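Local structure of tRNA delta(2)-isopentenylpyrophosphate transferase (Staphylococcus epidermidis ATCC 12228, 3D3Q) at residues G103-G106 / L107-Q110; L281-K285 / N286-V290; S77-E80 / F81-A85; Q242-A246 / I247-E251; L269-H272 / S273-Y276. The protein probably catalyses the transfer of a dimethylallyl group from dimethylallyl diphosphate to the adenine at position 37 of tRNAs that read codons beginning with uridine. One frame throughout, in Å; residues are numbered along the deposited sequence.

Overall arrangement
All five contacts are local, each formed within one continuous stretch, and they follow one another along the chain without nesting or crossing. Contact 3 comes first, in the opening turns of helix 78-94. Contact 1 links the loop after strand 98-102 to helix 106-113, and its Tyr108 packs on contact 3. Contact 4 closes a turn in the loop between helices 226-235 and 252-257. Contacts 5 and 2 lie on helix 262-286, the latter closing the turn toward strand 291-294. In space, contact 4 packs on contact 5, while contact 1 touches both contacts 5 and 2: Thr105 meets Tyr276, Gln110 meets Trp283, and Ile109 meets Met288 just past the helix.

Contact 1: G103-G106 / L107-Q110; sequences GGTG and LYIQ
Thr105 and Ile109 meet where the glycine-rich loop after strand 98-102 becomes helix 106-113, and their backbones supply the first helical bond. Ile109 N donates to Thr105 O at 2.8 Å, with an N-H...O angle of 149°. One residue on, Gln110 N reaches Gly106 O at 2.9 Å in an almost perfectly straight bond (178°). Two carbonyls of the N-terminal turn are thus satisfied within the stretch. The donor Gly106 N has a weak bond to Gln280 OE1 on helix 262-286, and Leu107 O receives Ser111 OG. Farther out, Gln110 NE2 is weakly bonded to Tyr116 OH.

Thr105 holds the N-cap position. Its OG1 lies between its own backbone N and carbonyl carbon (chi1 53°), which sets the hydroxyl beside the Tyr108 ring, oblique to it, near CD2; the two side chains run alongside each other in the same direction. The branch of Ile109 points back over the loop: CG1 lies 3.9 Å from Gly104 C, while CD1 stands 3.5 Å from Gly103 O. With no side chain on Gly104, the isoleucine can rest directly on the backbone there.

The chemistry implies a division of labour: backbone bonds fix the turn, while the Thr105 side chain lies beside Tyr108 and against Tyr276 and Gln280 of helix 262-286, consistent with its role, inferred by similarity, in interaction with substrate tRNA.

Contact 2: L281-K285 / N286-V290; sequences LTWFK and NKMNV
Near the C-terminal end of helix 262-286, Asn286 N donates to Thr282 O at 3.1 Å, in that carbonyl's plane, and more weakly to Trp283 O. Thr282 O also accepts Lys285 N, so one carbonyl gathers two amides.

Around this turn the indole of Trp283 is the central platform. Its CG is anti to the backbone N (chi1 -157°), which swings the ring out toward the residues that follow. Lys287 crosses it at about a right angle, laying CB 3.5 Å from the centroid of the six-membered ring and only 9° off the normal, a CH-pi contact; CG continues over the same face. Met288, present as selenomethionine, takes the rim instead. Its CG meets Trp283 CZ3 near the ring plane, and its SE lies 4.8 Å from the centroid of the six-membered ring, 81° off the normal, an edge-on Met-aromatic contact. That same CG is 3.6 Å from Phe284 CD1, so the bent chain fills the angle between two aromatic rings. Val290 CG2 adds a looser touch, 4.2 Å from Phe284 CD1.

Thr282 OG1 bonds back to Lys278 O of its own helix, and Lys285 NZ forms a salt bridge with Glu204 of strand 197-204. Trp283, Phe284 and Met288 face helix 106-113 through Gln110 and Ile109, while Met288 and Val290 rest on Leu200 of strand 197-204.

Contact 3: S77-E80 / F81-A85; sequences SAYE and FKKRA
Glu80 reaches one turn forward along helix 78-94 to grip Arg84, and its side chain can be followed atom by atom. CB stands beside the next amide, 3.1 Å from Phe81 N. CG, anti to the backbone N, lies 4.1 Å from Arg84 NE. The bend at chi2 (50°) then turns CD toward the guanidinium, 3.6 Å from Arg84 NE, where it lies in the guanidinium plane, at its edge. At the tip, OE1 accepts from both Arg84 NE and Arg84 NH2, each at 2.8 Å, completing a side-on salt bridge. The carboxylate is turned almost square to the guanidinium, the planes 81° apart; NE comes from above the carboxylate, whereas NH2 approaches nearly in line with the C-O bond of OE1.

The backbone beneath is anchored by Ser77, the N-cap, whose OG accepts Glu80 N at 3.1 Å. On another side of the helix, Lys83 CB lies over one face of the Tyr79 ring, displaced toward its rim.

The salt bridge belongs to a surface turn, but the buried Phe81 ring packs on Met66 and Phe76, and its CE2 touches Tyr108 O of helix 106-113. Lys82 leans on Asn115, just past that helix.

Contact 4: Q242-A246 / I247-E251; sequences QSMQA and IGYKE
The loop joining helix 226-235 to helix 252-257, of which residues 245-250 by similarity interact with substrate tRNA, turns about the carbonyl of Ala246, which receives two amides from the residues ahead. Tyr249 N donates to Ala246 O at 3.1 Å, its approach tilted slightly from the carbonyl plane. Lys250 N adds a straight but long and weak bond to the same oxygen, at 3.4 Å. A short 3-10 turn at 243-245 leads in, with Gln245 N bonded to Gln242 O and Ala246 N to Ser243 O.

Tyr249 lies with its ring edge toward Ala246 O, roughly in plane. Met244, present as selenomethionine, approaches that ring obliquely: its SE lies 5.4 Å from the centroid of the Tyr249 ring, 57° off its normal, an oblique Met-aromatic contact. The phenol end is held by Glu229, on helix 226-235. Lys250 has CG between its backbone N and carbonyl carbon (chi1 66°), and from there its extended chain runs past the Gln245 carbonyl, bringing CD alongside Gln245 O.

Gly248, at positive phi, offers its N to Glu251 OE1 at 2.6 Å, on the syn lone pair of that oxygen. This gives the buried Glu251 a polar partner, which probably offsets part of the cost of burial. The chemistry implies a turn held by one good and one weak bond to Ala246 O and by the Glu251 carboxylate on Gly248 N, while the lysine chain leads on to His272 of helix 262-286.

Contact 5: L269-H272 / S273-Y276; sequences LKQH and SRQY
Leu269 and Ser273 introduce a plain i to i+4 stretch of alpha-helix in the middle of helix 262-286. Among backbone bonds, Gln275 N to Gln271 O is the straightest, 2.9 Å at 165°. Arg274 N to Lys270 O (3.0 Å) and Tyr276 N to His272 O (2.9 Å) both bring the donor in above the carbonyl plane.

Arg274 packs on the helix backbone. Bent at chi3 (-66°), it folds back so that one face of its guanidinium lies over Lys270 O and Gln271 CA, the latter 3.3 Å from the plane. The charged ends find partners beyond the stretch: Arg274 NH1 is hydrogen-bonded to Asn215 OD1 and Lys270 NZ forms a salt bridge with Asp219, both on helix 207-224. Tyr276 touches Thr105 of contact 1, and Ser273 packs against Ile247 of contact 4.

Ser273 OG donates to Leu269 O at 2.7 Å, while Ser273 N reaches the same oxygen from the other face of the carbonyl plane.

Contact 1: G103-G106 / L107-Q110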
loop_
_atom_site.group_PDB
_atom_site.type_symbol
_atom_site.label_atom_id
_atom_site.label_comp_id
_atom_site.label_asym_id
_atom_site.label_seq_id
_atom_site.Cartn_x
_atom_site.Cartn_y
_atom_site.Cartn_z
ATOM N N GLY A 103 -1.884 -5.892 2.176
ATOM C CA GLY A 103 -2.520 -4.586 2.159
ATOM C C GLY A 103 -1.954 -3.606 3.153
ATOM O O GLY A 103 -0.877 -3.817 3.708
ATOM N N GLY A 104 -2.698 -2.527 3.371
ATOM C CA GLY A 104 -2.275 -1.495 4.295
ATOM C C GLY A 104 -1.886 -0.220 3.567
ATOM O O GLY A 104 -1.548 -0.253 2.389
ATOM N N THR A 105 -1.937 0.906 4.272
ATOM C CA THR A 105 -1.576 2.197 3.695
ATOM C C THR A 105 -0.189 2.627 4.194
ATOM O O THR A 105 0.376 1.989 5.079
ATOM C CB THR A 105 -2.609 3.291 4.077
ATOM O OG1 THR A 105 -2.784 3.329 5.501
ATOM C CG2 THR A 105 -3.944 3.029 3.394
ATOM N N GLY A 106 0.349 3.706 3.632
ATOM C CA GLY A 106 1.652 4.189 4.051
ATOM C C GLY A 106 1.756 4.341 5.560
ATOM O O GLY A 106 2.645 3.765 6.182
ATOM N N LEU A 107 0.857 5.113 6.161
ATOM C CA LEU A 107 0.906 5.284 7.601
ATOM C C LEU A 107 0.931 3.936 8.307
ATOM O O LEU A 107 1.932 3.585 8.924
ATOM C CB LEU A 107 -0.288 6.095 8.103
ATOM C CG LEU A 107 -0.152 7.622 8.215
ATOM C CD1 LEU A 107 -1.522 8.191 8.577
ATOM C CD2 LEU A 107 0.880 8.000 9.275
ATOM N N TYR A 108 -0.155 3.174 8.195
ATOM C CA TYR A 108 -0.258 1.865 8.835
ATOM C C TYR A 108 0.946 0.968 8.627
ATOM O O TYR A 108 1.309 0.212 9.515
ATOM C CB TYR A 108 -1.498 1.119 8.344
ATOM C CG TYR A 108 -2.808 1.714 8.788
ATOM C CD1 TYR A 108 -3.657 1.004 9.635
ATOM C CD2 TYR A 108 -3.201 2.990 8.359
ATOM C CE1 TYR A 108 -4.868 1.545 10.053
ATOM C CE2 TYR A 108 -4.411 3.548 8.768
ATOM C CZ TYR A 108 -5.243 2.815 9.621
ATOM O OH TYR A 108 -6.444 3.354 10.044
ATOM N N ILE A 109 1.561 1.037 7.455
ATOM C CA ILE A 109 2.697 0.187 7.190
ATOM C C ILE A 109 4.000 0.674 7.795
ATOM O O ILE A 109 4.724 -0.108 8.402
ATOM C CB ILE A 109 2.886 -0.025 5.692
ATOM C CG1 ILE A 109 1.646 -0.689 5.119
ATOM C CG2 ILE A 109 4.092 -0.909 5.433
ATOM C CD1 ILE A 109 1.288 -2.018 5.789
ATOM N N GLN A 110 4.319 1.952 7.644
ATOM C CA GLN A 110 5.564 2.425 8.221
ATOM C C GLN A 110 5.479 2.455 9.746
ATOM O O GLN A 110 6.444 2.130 10.448
ATOM C CB GLN A 110 5.951 3.809 7.674
ATOM C CG GLN A 110 5.283 5.000 8.321
ATOM C CD GLN A 110 6.030 6.298 8.028
ATOM O OE1 GLN A 110 5.577 7.383 8.397
ATOM N NE2 GLN A 110 7.187 6.187 7.368
#

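Contact 2: L281-K285 / N286-V290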
loop_
_atom_site.group_PDB
_atom_site.type_symbol
_atom_site.label_atom_id
_atom_site.label_comp_id
_atom_site.label_asym_id
_atom_site.label_seq_id
_atom_site.Cartn_x
_atom_site.Cartn_y
_atom_site.Cartn_z
ATOM N N LEU A 281 0.031 5.335 -4.038
ATOM C CA LEU A 281 1.126 4.853 -4.868
ATOM C C LEU A 281 2.280 5.829 -4.671
ATOM O O LEU A 281 3.431 5.426 -4.508
ATOM C CB LEU A 281 0.686 4.834 -6.335
ATOM C CG LEU A 281 1.329 3.856 -7.315
ATOM C CD1 LEU A 281 2.825 4.090 -7.334
ATOM C CD2 LEU A 281 1.009 2.410 -6.922
ATOM N N THR A 282 1.950 7.118 -4.661
ATOM C CA THR A 282 2.940 8.165 -4.493
ATOM C C THR A 282 3.719 8.030 -3.188
ATOM O O THR A 282 4.945 8.139 -3.180
ATOM C CB THR A 282 2.272 9.546 -4.545
ATOM O OG1 THR A 282 1.571 9.695 -5.784
ATOM C CG2 THR A 282 3.310 10.638 -4.434
ATOM N N TRP A 283 3.001 7.788 -2.094
ATOM C CA TRP A 283 3.590 7.632 -0.760
ATOM C C TRP A 283 4.575 6.462 -0.691
ATOM O O TRP A 283 5.679 6.611 -0.176
ATOM C CB TRP A 283 2.486 7.401 0.278
ATOM C CG TRP A 283 2.868 7.767 1.679
ATOM C CD1 TRP A 283 2.589 8.938 2.321
ATOM C CD2 TRP A 283 3.645 6.986 2.595
ATOM N NE1 TRP A 283 3.137 8.931 3.574
ATOM C CE2 TRP A 283 3.783 7.742 3.772
ATOM C CE3 TRP A 283 4.218 5.712 2.544
ATOM C CZ2 TRP A 283 4.496 7.289 4.875
ATOM C CZ3 TRP A 283 4.928 5.252 3.642
ATOM C CH2 TRP A 283 5.053 6.038 4.801
ATOM N N PHE A 284 4.161 5.303 -1.197
ATOM C CA PHE A 284 5.003 4.116 -1.181
ATOM C C PHE A 284 6.224 4.247 -2.066
ATOM O O PHE A 284 7.077 3.365 -2.088
ATOM C CB PHE A 284 4.202 2.873 -1.589
ATOM C CG PHE A 284 3.471 2.229 -0.448
ATOM C CD1 PHE A 284 4.172 1.718 0.633
ATOM C CD2 PHE A 284 2.079 2.158 -0.438
ATOM C CE1 PHE A 284 3.505 1.142 1.703
ATOM C CE2 PHE A 284 1.393 1.583 0.632
ATOM C CZ PHE A 284 2.109 1.079 1.703
ATOM N N LYS A 285 6.328 5.336 -2.808
ATOM C CA LYS A 285 7.493 5.494 -3.652
ATOM C C LYS A 285 8.410 6.578 -3.136
ATOM O O LYS A 285 9.604 6.555 -3.405
ATOM C CB LYS A 285 7.073 5.805 -5.071
ATOM C CG LYS A 285 6.246 4.699 -5.663
ATOM C CD LYS A 285 6.096 4.859 -7.170
ATOM C CE LYS A 285 7.239 4.195 -7.945
ATOM N NZ LYS A 285 7.137 2.704 -8.035
ATOM N N ASN A 286 7.852 7.514 -2.379
ATOM C CA ASN A 286 8.617 8.616 -1.828
ATOM C C ASN A 286 8.873 8.505 -0.329
ATOM O O ASN A 286 9.243 9.484 0.310
ATOM C CB ASN A 286 7.884 9.928 -2.106
ATOM C CG ASN A 286 7.696 10.192 -3.579
ATOM O OD1 ASN A 286 6.925 11.078 -3.972
ATOM N ND2 ASN A 286 8.400 9.430 -4.410
ATOM N N LYS A 287 8.678 7.329 0.246
ATOM C CA LYS A 287 8.872 7.192 1.680
ATOM C C LYS A 287 9.412 5.829 2.034
ATOM O O LYS A 287 10.157 5.668 3.002
ATOM C CB LYS A 287 7.544 7.380 2.419
ATOM C CG LYS A 287 6.820 8.686 2.166
ATOM C CD LYS A 287 7.472 9.826 2.911
ATOM C CE LYS A 287 6.578 11.064 2.919
ATOM N NZ LYS A 287 5.248 10.816 3.559
HETATM N N MSE A 288 9.020 4.839 1.248
HETATM C CA MSE A 288 9.438 3.468 1.495
HETATM C C MSE A 288 10.354 2.974 0.417
HETATM O O MSE A 288 10.376 3.486 -0.702
HETATM C CB MSE A 288 8.231 2.536 1.523
HETATM C CG MSE A 288 7.048 3.026 2.319
HETATM SE SE MSE A 288 7.248 2.745 4.186
HETATM C CE MSE A 288 6.666 0.899 4.263
ATOM N N ASN A 289 11.104 1.952 0.768
ATOM C CA ASN A 289 11.998 1.345 -0.175
ATOM C C ASN A 289 11.323 0.022 -0.493
ATOM O O ASN A 289 11.600 -0.998 0.130
ATOM C CB ASN A 289 13.364 1.110 0.460
ATOM C CG ASN A 289 14.364 0.578 -0.531
ATOM O OD1 ASN A 289 14.649 1.224 -1.546
ATOM N ND2 ASN A 289 14.901 -0.610 -0.258
ATOM N N VAL A 290 10.407 0.064 -1.448
ATOM C CA VAL A 290 9.663 -1.114 -1.853
ATOM C C VAL A 290 10.239 -1.769 -3.106
ATOM O O VAL A 290 10.717 -1.082 -4.013
ATOM C CB VAL A 290 8.197 -0.760 -2.172
ATOM C CG1 VAL A 290 7.390 -2.022 -2.363
ATOM C CG2 VAL A 290 7.622 0.103 -1.075
#

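Contact 3: S77-E80 / F81-A85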
loop_
_atom_site.group_PDB
_atom_site.type_symbol
_atom_site.label_atom_id
_atom_site.label_comp_id
_atom_site.label_asym_id
_atom_site.label_seq_id
_atom_site.Cartn_x
_atom_site.Cartn_y
_atom_site.Cartn_z
ATOM N N SER A 77 -7.292 2.874 14.174
ATOM C CA SER A 77 -6.220 3.826 13.927
ATOM C C SER A 77 -4.905 3.142 13.589
ATOM O O SER A 77 -4.733 1.948 13.811
ATOM C CB SER A 77 -5.999 4.666 15.173
ATOM O OG SER A 77 -5.487 3.840 16.217
ATOM N N ALA A 78 -3.969 3.917 13.062
ATOM C CA ALA A 78 -2.677 3.370 12.721
ATOM C C ALA A 78 -2.041 2.609 13.909
ATOM O O ALA A 78 -1.584 1.488 13.731
ATOM C CB ALA A 78 -1.746 4.483 12.228
ATOM N N TYR A 79 -2.013 3.183 15.115
ATOM C CA TYR A 79 -1.403 2.468 16.236
ATOM C C TYR A 79 -2.238 1.279 16.667
ATOM O O TYR A 79 -1.696 0.220 16.990
ATOM C CB TYR A 79 -1.156 3.381 17.455
ATOM C CG TYR A 79 -0.629 2.644 18.696
ATOM C CD1 TYR A 79 -1.461 2.425 19.810
ATOM C CD2 TYR A 79 0.683 2.127 18.740
ATOM C CE1 TYR A 79 -1.008 1.704 20.936
ATOM C CE2 TYR A 79 1.149 1.399 19.865
ATOM C CZ TYR A 79 0.297 1.193 20.955
ATOM O OH TYR A 79 0.733 0.482 22.064
ATOM N N GLU A 80 -3.553 1.441 16.678
ATOM C CA GLU A 80 -4.422 0.339 17.070
ATOM C C GLU A 80 -4.003 -0.896 16.262
ATOM O O GLU A 80 -3.865 -1.990 16.811
ATOM C CB GLU A 80 -5.896 0.708 16.812
ATOM C CG GLU A 80 -6.909 -0.368 17.199
ATOM C CD GLU A 80 -6.719 -0.914 18.609
ATOM O OE1 GLU A 80 -7.501 -1.814 18.995
ATOM O OE2 GLU A 80 -5.804 -0.456 19.333
ATOM N N PHE A 81 -3.762 -0.689 14.967
ATOM C CA PHE A 81 -3.339 -1.740 14.037
ATOM C C PHE A 81 -1.967 -2.283 14.439
ATOM O O PHE A 81 -1.722 -3.491 14.392
ATOM C CB PHE A 81 -3.302 -1.165 12.603
ATOM C CG PHE A 81 -2.485 -1.980 11.628
ATOM C CD1 PHE A 81 -2.833 -3.284 11.323
ATOM C CD2 PHE A 81 -1.343 -1.443 11.040
ATOM C CE1 PHE A 81 -2.060 -4.042 10.462
ATOM C CE2 PHE A 81 -0.564 -2.200 10.174
ATOM C CZ PHE A 81 -0.923 -3.498 9.889
ATOM N N LYS A 82 -1.078 -1.379 14.846
ATOM C CA LYS A 82 0.277 -1.749 15.258
ATOM C C LYS A 82 0.283 -2.624 16.514
ATOM O O LYS A 82 0.992 -3.629 16.584
ATOM C CB LYS A 82 1.116 -0.487 15.507
ATOM C CG LYS A 82 2.557 -0.759 15.887
ATOM C CD LYS A 82 3.290 0.522 16.217
ATOM C CE LYS A 82 4.679 0.204 16.753
ATOM N NZ LYS A 82 5.626 1.362 16.670
ATOM N N LYS A 83 -0.514 -2.231 17.500
ATOM C CA LYS A 83 -0.597 -2.977 18.746
ATOM C C LYS A 83 -1.033 -4.410 18.482
ATOM O O LYS A 83 -0.391 -5.355 18.957
ATOM C CB LYS A 83 -1.582 -2.304 19.706
ATOM C CG LYS A 83 -1.735 -3.045 21.013
ATOM C CD LYS A 83 -2.646 -2.326 21.990
ATOM C CE LYS A 83 -2.581 -3.006 23.361
ATOM N NZ LYS A 83 -3.411 -2.329 24.403
ATOM N N ARG A 84 -2.121 -4.564 17.720
ATOM C CA ARG A 84 -2.681 -5.891 17.369
ATOM C C ARG A 84 -1.799 -6.682 16.401
ATOM O O ARG A 84 -1.640 -7.890 16.549
ATOM C CB ARG A 84 -4.080 -5.754 16.745
ATOM C CG ARG A 84 -5.081 -5.039 17.606
ATOM C CD ARG A 84 -6.494 -5.214 17.073
ATOM N NE ARG A 84 -7.439 -4.387 17.822
ATOM C CZ ARG A 84 -8.580 -4.823 18.348
ATOM N NH1 ARG A 84 -8.940 -6.096 18.212
ATOM N NH2 ARG A 84 -9.351 -3.980 19.026
ATOM N N ALA A 85 -1.240 -5.992 15.411
ATOM C CA ALA A 85 -0.379 -6.640 14.447
ATOM C C ALA A 85 0.911 -7.166 15.095
ATOM O O ALA A 85 1.324 -8.281 14.803
ATOM C CB ALA A 85 -0.060 -5.686 13.304
#

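Contact 4: Q242-A246 / I247-E251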
loop_
_atom_site.group_PDB
_atom_site.type_symbol
_atom_site.label_atom_id
_atom_site.label_comp_id
_atom_site.label_asym_id
_atom_site.label_seq_id
_atom_site.Cartn_x
_atom_site.Cartn_y
_atom_site.Cartn_z
ATOM N N GLN A 242 -17.051 6.831 11.747
ATOM C CA GLN A 242 -15.837 7.030 10.969
ATOM C C GLN A 242 -15.833 6.123 9.754
ATOM O O GLN A 242 -15.548 6.554 8.642
ATOM C CB GLN A 242 -14.610 6.737 11.834
ATOM C CG GLN A 242 -13.421 6.150 11.085
ATOM C CD GLN A 242 -12.291 5.753 12.012
ATOM O OE1 GLN A 242 -12.475 4.954 12.927
ATOM N NE2 GLN A 242 -11.113 6.317 11.781
ATOM N N SER A 243 -16.154 4.855 9.971
ATOM C CA SER A 243 -16.173 3.892 8.880
ATOM C C SER A 243 -17.053 4.339 7.709
ATOM O O SER A 243 -16.668 4.180 6.557
ATOM C CB SER A 243 -16.656 2.556 9.410
ATOM O OG SER A 243 -17.870 2.744 10.102
HETATM N N MSE A 244 -18.227 4.901 8.003
HETATM C CA MSE A 244 -19.153 5.349 6.959
HETATM C C MSE A 244 -18.674 6.561 6.188
HETATM O O MSE A 244 -19.401 7.090 5.347
HETATM C CB MSE A 244 -20.515 5.681 7.560
HETATM C CG MSE A 244 -21.292 4.492 8.076
HETATM SE SE MSE A 244 -21.978 3.351 6.681
HETATM C CE MSE A 244 -23.671 4.230 6.368
ATOM N N GLN A 245 -17.456 7.005 6.486
ATOM C CA GLN A 245 -16.866 8.171 5.832
ATOM C C GLN A 245 -15.834 7.761 4.819
ATOM O O GLN A 245 -15.282 8.604 4.121
ATOM C CB GLN A 245 -16.216 9.082 6.871
ATOM C CG GLN A 245 -17.206 9.875 7.669
ATOM C CD GLN A 245 -17.972 10.822 6.787
ATOM O OE1 GLN A 245 -17.384 11.684 6.140
ATOM N NE2 GLN A 245 -19.291 10.670 6.747
ATOM N N ALA A 246 -15.568 6.462 4.756
ATOM C CA ALA A 246 -14.579 5.935 3.819
ATOM C C ALA A 246 -15.107 6.000 2.395
ATOM O O ALA A 246 -16.313 5.881 2.160
ATOM C CB ALA A 246 -14.224 4.497 4.174
ATOM N N ILE A 247 -14.196 6.194 1.448
ATOM C CA ILE A 247 -14.578 6.271 0.053
ATOM C C ILE A 247 -15.337 4.990 -0.315
ATOM O O ILE A 247 -14.862 3.877 -0.082
ATOM C CB ILE A 247 -13.325 6.467 -0.851
ATOM C CG1 ILE A 247 -13.451 5.584 -2.090
ATOM C CG2 ILE A 247 -12.033 6.227 -0.047
ATOM C CD1 ILE A 247 -12.161 5.408 -2.849
ATOM N N GLY A 248 -16.533 5.165 -0.865
ATOM C CA GLY A 248 -17.354 4.026 -1.224
ATOM C C GLY A 248 -18.603 3.912 -0.349
ATOM O O GLY A 248 -19.440 3.033 -0.542
ATOM N N TYR A 249 -18.727 4.798 0.625
ATOM C CA TYR A 249 -19.874 4.784 1.493
ATOM C C TYR A 249 -20.359 6.198 1.680
ATOM O O TYR A 249 -21.557 6.459 1.602
ATOM C CB TYR A 249 -19.546 4.175 2.860
ATOM C CG TYR A 249 -19.181 2.717 2.823
ATOM C CD1 TYR A 249 -17.916 2.316 2.452
ATOM C CD2 TYR A 249 -20.107 1.740 3.144
ATOM C CE1 TYR A 249 -17.575 0.975 2.403
ATOM C CE2 TYR A 249 -19.779 0.393 3.098
ATOM C CZ TYR A 249 -18.507 0.019 2.730
ATOM O OH TYR A 249 -18.153 -1.309 2.704
ATOM N N LYS A 250 -19.433 7.121 1.917
ATOM C CA LYS A 250 -19.805 8.519 2.120
ATOM C C LYS A 250 -20.440 9.129 0.865
ATOM O O LYS A 250 -21.249 10.048 0.969
ATOM C CB LYS A 250 -18.587 9.358 2.549
ATOM C CG LYS A 250 -17.507 9.482 1.494
ATOM C CD LYS A 250 -16.416 10.478 1.875
ATOM C CE LYS A 250 -15.380 10.566 0.757
ATOM N NZ LYS A 250 -14.278 11.515 1.049
ATOM N N GLU A 251 -20.094 8.613 -0.314
ATOM C CA GLU A 251 -20.658 9.142 -1.552
ATOM C C GLU A 251 -22.054 8.616 -1.797
ATOM O O GLU A 251 -22.916 9.325 -2.302
ATOM C CB GLU A 251 -19.775 8.791 -2.752
ATOM C CG GLU A 251 -18.362 9.338 -2.654
ATOM C CD GLU A 251 -17.382 8.327 -2.099
ATOM O OE1 GLU A 251 -17.840 7.320 -1.503
ATOM O OE2 GLU A 251 -16.157 8.555 -2.248
#

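Contact 5: L269-H272 / S273-Y276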
loop_
_atom_site.group_PDB
_atom_site.type_symbol
_atom_site.label_atom_id
_atom_site.label_comp_id
_atom_site.label_asym_id
_atom_site.label_seq_id
_atom_site.Cartn_x
_atom_site.Cartn_y
_atom_site.Cartn_z
ATOM N N LEU A 269 -17.461 8.716 -6.897
ATOM C CA LEU A 269 -16.930 7.513 -6.267
ATOM C C LEU A 269 -15.713 6.974 -7.038
ATOM O O LEU A 269 -14.717 6.573 -6.434
ATOM C CB LEU A 269 -18.026 6.440 -6.178
ATOM C CG LEU A 269 -17.639 5.018 -5.761
ATOM C CD1 LEU A 269 -16.900 5.042 -4.446
ATOM C CD2 LEU A 269 -18.890 4.164 -5.650
ATOM N N LYS A 270 -15.788 6.965 -8.366
ATOM C CA LYS A 270 -14.673 6.479 -9.179
ATOM C C LYS A 270 -13.525 7.481 -9.135
ATOM O O LYS A 270 -12.363 7.114 -9.304
ATOM C CB LYS A 270 -15.105 6.279 -10.632
ATOM C CG LYS A 270 -16.251 5.286 -10.827
ATOM C CD LYS A 270 -16.592 5.121 -12.305
ATOM C CE LYS A 270 -17.765 4.195 -12.506
ATOM N NZ LYS A 270 -17.918 3.850 -13.932
ATOM N N GLN A 271 -13.853 8.751 -8.920
ATOM C CA GLN A 271 -12.827 9.769 -8.849
ATOM C C GLN A 271 -12.057 9.613 -7.538
ATOM O O GLN A 271 -10.855 9.358 -7.556
ATOM C CB GLN A 271 -13.443 11.166 -8.945
ATOM C CG GLN A 271 -12.431 12.233 -9.316
ATOM C CD GLN A 271 -12.869 13.635 -8.945
ATOM O OE1 GLN A 271 -12.209 14.610 -9.309
ATOM N NE2 GLN A 271 -13.977 13.746 -8.212
ATOM N N HIS A 272 -12.739 9.758 -6.401
ATOM C CA HIS A 272 -12.090 9.605 -5.089
ATOM C C HIS A 272 -11.255 8.327 -5.070
ATOM O O HIS A 272 -10.237 8.258 -4.395
ATOM C CB HIS A 272 -13.126 9.493 -3.960
ATOM C CG HIS A 272 -13.868 10.757 -3.671
ATOM N ND1 HIS A 272 -14.649 11.398 -4.607
ATOM C CD2 HIS A 272 -13.973 11.479 -2.533
ATOM C CE1 HIS A 272 -15.207 12.462 -4.058
ATOM N NE2 HIS A 272 -14.813 12.534 -2.801
ATOM N N SER A 273 -11.711 7.306 -5.795
ATOM C CA SER A 273 -11.004 6.048 -5.830
ATOM C C SER A 273 -9.730 6.204 -6.626
ATOM O O SER A 273 -8.696 5.645 -6.263
ATOM C CB SER A 273 -11.879 4.954 -6.431
ATOM O OG SER A 273 -12.979 4.641 -5.594
ATOM N N ARG A 274 -9.791 6.961 -7.713
ATOM C CA ARG A 274 -8.600 7.187 -8.534
ATOM C C ARG A 274 -7.574 8.029 -7.774
ATOM O O ARG A 274 -6.394 7.707 -7.769
ATOM C CB ARG A 274 -8.961 7.899 -9.847
ATOM C CG ARG A 274 -9.788 7.081 -10.826
ATOM C CD ARG A 274 -9.917 7.813 -12.154
ATOM N NE ARG A 274 -10.689 9.048 -12.033
ATOM C CZ ARG A 274 -11.994 9.147 -12.286
ATOM N NH1 ARG A 274 -12.678 8.080 -12.676
ATOM N NH2 ARG A 274 -12.618 10.313 -12.153
ATOM N N GLN A 275 -8.025 9.106 -7.135
ATOM C CA GLN A 275 -7.130 9.982 -6.386
ATOM C C GLN A 275 -6.489 9.224 -5.239
ATOM O O GLN A 275 -5.286 9.327 -5.000
ATOM C CB GLN A 275 -7.894 11.174 -5.827
ATOM C CG GLN A 275 -8.517 12.064 -6.887
ATOM C CD GLN A 275 -9.531 13.042 -6.302
ATOM O OE1 GLN A 275 -9.238 13.753 -5.345
ATOM N NE2 GLN A 275 -10.728 13.081 -6.883
ATOM N N TYR A 276 -7.302 8.458 -4.528
ATOM C CA TYR A 276 -6.817 7.686 -3.403
ATOM C C TYR A 276 -5.728 6.716 -3.829
ATOM O O TYR A 276 -4.657 6.675 -3.236
ATOM C CB TYR A 276 -7.988 6.939 -2.759
ATOM C CG TYR A 276 -7.601 6.054 -1.602
ATOM C CD1 TYR A 276 -7.130 4.762 -1.816
ATOM C CD2 TYR A 276 -7.708 6.510 -0.292
ATOM C CE1 TYR A 276 -6.778 3.942 -0.754
ATOM C CE2 TYR A 276 -7.357 5.706 0.779
ATOM C CZ TYR A 276 -6.895 4.418 0.542
ATOM O OH TYR A 276 -6.569 3.597 1.595
#